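Local structure of nitroalkane oxidase (Podospora anserina, 3MKH) at residues V163-K168 with R244-R249. The protein oxidises nitroalkanes with FAD and molecular oxygen to aldehydes or ketones, releasing nitrite and hydrogen peroxide, and starts by removing a proton from the substrate. Residues are numbered along the deposited sequence; the frame is centred on the assembly and turned at random.
Sequences VINGEK and RYTNVR
Glu167 OE2 is gripped by two nitrogens of Arg244, NE at 2.9 Å and NH2 at 2.8 Å, in a side-on salt bridge. The oxygen lies at the guanidinium edge, in its plane, while the carboxylate is turned 40° from it. Arg244 sends CG anti to its backbone N (chi1 -178°) and bends at chi3, which brings NE alongside the extended glutamate. Because OE1 of Glu167 takes a hydrogen bond from His242, both carboxylate oxygens are engaged; an alanine in place of Arg244 would probably leave OE2 without its charged mate and the carboxylate freer to turn.

The backbones pair as antiparallel strands of the beta domain that acyl-CoA dehydrogenase relatives share. Gly166 and Tyr245 exchange two bonds, and the glycine suits backbone angles at which a CB would press on the preceding carbonyl oxygen. Ile164 and Val248 do likewise, beta-branched residues, which favour an extended backbone. The register shifts by one between the two pairs, because Asn247 as well as Val248 faces Ile164: a G1 beta bulge. There Asn247 N gives Asn165 OD1 a straight bond of 2.6 Å (174° at the hydrogen), from above the amide plane, so the asparagine side chain serves the amide that the bulge turns from regular pairing. A water donates to the same OD1. A salt bridge thus ties the strands at the Glu167–Arg244 end, while at the corner a side-chain amide oxygen takes the backbone N-H of Asn247, and antiparallel pairing resumes at Ile164 and Val248.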
ATOM      1  N   VAL A 163       4.429   7.966  48.838  1.00 31.75           N
ATOM      2  CA  VAL A 163       5.132   6.699  48.770  1.00 28.81           C
ATOM      3  C   VAL A 163       4.823   6.019  47.444  1.00 28.86           C
ATOM      4  O   VAL A 163       3.668   5.777  47.118  1.00 28.36           O
ATOM      5  CB  VAL A 163       4.762   5.792  49.953  1.00 31.40           C
ATOM      6  CG1 VAL A 163       5.527   4.481  49.876  1.00 33.85           C
ATOM      7  CG2 VAL A 163       5.071   6.506  51.266  1.00 33.95           C
ATOM      8  N   ILE A 164       5.871   5.716  46.684  1.00 29.09           N
ATOM      9  CA  ILE A 164       5.710   5.214  45.327  1.00 25.45           C
ATOM     10  C   ILE A 164       6.102   3.744  45.226  1.00 25.86           C
ATOM     11  O   ILE A 164       7.140   3.332  45.743  1.00 25.72           O
ATOM     12  CB  ILE A 164       6.564   6.046  44.345  1.00 29.35           C
ATOM     13  CG1 ILE A 164       6.060   7.490  44.313  1.00 31.33           C
ATOM     14  CG2 ILE A 164       6.492   5.460  42.944  1.00 26.62           C
ATOM     15  CD1 ILE A 164       7.090   8.473  43.824  1.00 27.84           C
ATOM     16  N   ASN A 165       5.257   2.965  44.557  1.00 26.32           N
ATOM     17  CA  ASN A 165       5.524   1.561  44.277  1.00 27.60           C
ATOM     18  C   ASN A 165       5.085   1.201  42.863  1.00 25.94           C
ATOM     19  O   ASN A 165       3.986   1.561  42.420  1.00 27.77           O
ATOM     20  CB  ASN A 165       4.776   0.655  45.264  1.00 28.68           C
ATOM     21  CG  ASN A 165       5.386   0.662  46.648  1.00 34.22           C
ATOM     22  OD1 ASN A 165       6.458   0.107  46.868  1.00 34.29           O
ATOM     23  ND2 ASN A 165       4.700   1.296  47.595  1.00 32.80           N
ATOM     24  N   GLY A 166       5.933   0.474  42.152  1.00 27.79           N
ATOM     25  CA  GLY A 166       5.530  -0.031  40.857  1.00 25.53           C
ATOM     26  C   GLY A 166       6.692  -0.403  39.965  1.00 26.23           C
ATOM     27  O   GLY A 166       7.842  -0.054  40.239  1.00 23.87           O
ATOM     28  N   GLU A 167       6.372  -1.119  38.894  1.00 23.94           N
ATOM     29  CA  GLU A 167       7.340  -1.479  37.885  1.00 22.46           C
ATOM     30  C   GLU A 167       7.133  -0.668  36.623  1.00 24.37           C
ATOM     31  O   GLU A 167       6.005  -0.419  36.203  1.00 24.51           O
ATOM     32  CB  GLU A 167       7.257  -2.975  37.578  1.00 24.27           C
ATOM     33  CG  GLU A 167       7.608  -3.809  38.777  1.00 27.86           C
ATOM     34  CD  GLU A 167       7.584  -5.303  38.516  1.00 30.85           C
ATOM     35  OE1 GLU A 167       7.295  -5.732  37.371  1.00 26.90           O
ATOM     36  OE2 GLU A 167       7.862  -6.043  39.481  1.00 31.12           O
ATOM     37  N   LYS A 168       8.238  -0.257  36.017  1.00 22.98           N
ATOM     38  CA  LYS A 168       8.191   0.517  34.795  1.00 19.16           C
ATOM     39  C   LYS A 168       9.082  -0.186  33.792  1.00 21.07           C
ATOM     40  O   LYS A 168       9.971  -0.933  34.172  1.00 21.97           O
ATOM     41  CB  LYS A 168       8.714   1.936  35.066  1.00 18.53           C
ATOM     42  CG  LYS A 168       7.783   2.772  35.962  1.00 20.17           C
ATOM     43  CD  LYS A 168       6.462   3.073  35.248  1.00 20.48           C
ATOM     44  CE  LYS A 168       5.622   4.158  35.984  1.00 20.86           C
ATOM     45  NZ  LYS A 168       4.300   4.316  35.272  1.00 23.09           N
ATOM     46  N   ARG A 244      12.062  -1.591  39.008  1.00 23.77           N
ATOM     47  CA  ARG A 244      11.081  -1.572  40.101  1.00 25.14           C
ATOM     48  C   ARG A 244      11.405  -0.491  41.140  1.00 22.75           C
ATOM     49  O   ARG A 244      12.534  -0.389  41.630  1.00 25.65           O
ATOM     50  CB  ARG A 244      10.964  -2.947  40.783  1.00 26.21           C
ATOM     51  CG  ARG A 244       9.912  -2.995  41.896  1.00 30.02           C
ATOM     52  CD  ARG A 244       9.910  -4.345  42.649  1.00 31.55           C
ATOM     53  NE  ARG A 244       9.493  -5.463  41.805  1.00 30.06           N
ATOM     54  CZ  ARG A 244      10.105  -6.644  41.767  1.00 35.27           C
ATOM     55  NH1 ARG A 244      11.173  -6.871  42.523  1.00 33.52           N
ATOM     56  NH2 ARG A 244       9.655  -7.599  40.965  1.00 32.71           N
ATOM     57  N   TYR A 245      10.408   0.336  41.430  1.00 21.61           N
ATOM     58  CA  TYR A 245      10.453   1.283  42.539  1.00 23.18           C
ATOM     59  C   TYR A 245       9.749   0.629  43.729  1.00 23.43           C
ATOM     60  O   TYR A 245       8.588   0.239  43.618  1.00 24.64           O
ATOM     61  CB  TYR A 245       9.711   2.570  42.158  1.00 22.14           C
ATOM     62  CG  TYR A 245      10.364   3.313  41.013  1.00 23.84           C
ATOM     63  CD1 TYR A 245       9.965   3.103  39.705  1.00 22.70           C
ATOM     64  CD2 TYR A 245      11.391   4.215  41.245  1.00 24.87           C
ATOM     65  CE1 TYR A 245      10.580   3.781  38.648  1.00 23.62           C
ATOM     66  CE2 TYR A 245      12.008   4.891  40.202  1.00 23.80           C
ATOM     67  CZ  TYR A 245      11.594   4.675  38.910  1.00 23.44           C
ATOM     68  OH  TYR A 245      12.221   5.345  37.882  1.00 24.74           O
ATOM     69  N   THR A 246      10.441   0.500  44.855  1.00 25.93           N
ATOM     70  CA  THR A 246       9.822  -0.087  46.045  1.00 25.71           C
ATOM     71  C   THR A 246       9.842   0.852  47.241  1.00 27.87           C
ATOM     72  O   THR A 246      10.905   1.263  47.690  1.00 28.70           O
ATOM     73  CB  THR A 246      10.515  -1.387  46.458  1.00 27.09           C
ATOM     74  OG1 THR A 246      10.479  -2.298  45.361  1.00 30.36           O
ATOM     75  CG2 THR A 246       9.794  -2.016  47.657  1.00 28.48           C
ATOM     76  N   ASN A 247       8.656   1.153  47.762  1.00 31.49           N
ATOM     77  CA  ASN A 247       8.490   2.095  48.869  1.00 32.23           C
ATOM     78  C   ASN A 247       9.404   3.312  48.798  1.00 31.43           C
ATOM     79  O   ASN A 247      10.121   3.634  49.751  1.00 29.32           O
ATOM     80  CB  ASN A 247       8.610   1.383  50.217  1.00 36.78           C
ATOM     81  CG  ASN A 247       7.420   0.476  50.496  1.00 44.15           C
ATOM     82  OD1 ASN A 247       7.573  -0.613  51.057  1.00 57.38           O
ATOM     83  ND2 ASN A 247       6.230   0.912  50.090  1.00 40.35           N
ATOM     84  N   VAL A 248       9.360   3.992  47.656  1.00 28.54           N
ATOM     85  CA  VAL A 248      10.145   5.191  47.460  1.00 26.89           C
ATOM     86  C   VAL A 248       9.384   6.376  48.032  1.00 26.80           C
ATOM     87  O   VAL A 248       8.353   6.779  47.493  1.00 30.78           O
ATOM     88  CB  VAL A 248      10.415   5.443  45.966  1.00 29.85           C
ATOM     89  CG1 VAL A 248      11.118   6.795  45.777  1.00 30.28           C
ATOM     90  CG2 VAL A 248      11.245   4.305  45.372  1.00 27.83           C
ATOM     91  N   ARG A 249       9.901   6.947  49.115  1.00 27.58           N
ATOM     92  CA  ARG A 249       9.208   8.038  49.784  1.00 30.42           C
ATOM     93  C   ARG A 249       9.811   9.384  49.419  1.00 28.55           C
ATOM     94  O   ARG A 249      11.027   9.570  49.488  1.00 28.86           O
ATOM     95  CB  ARG A 249       9.253   7.839  51.303  1.00 36.55           C
ATOM     96  CG  ARG A 249       8.640   6.518  51.751  1.00 34.68           C
ATOM     97  CD  ARG A 249       8.584   6.394  53.279  1.00 47.71           C
ATOM     98  NE  ARG A 249       7.783   5.241  53.697  1.00 52.02           N
ATOM     99  CZ  ARG A 249       8.229   3.985  53.709  1.00 56.23           C
ATOM    100  NH1 ARG A 249       9.470   3.717  53.319  1.00 53.66           N
ATOM    101  NH2 ARG A 249       7.435   2.992  54.105  1.00 57.33           N
TER
HETATM  102  O   HOH W   1       5.775  -2.277  48.588  1.00 46.45           O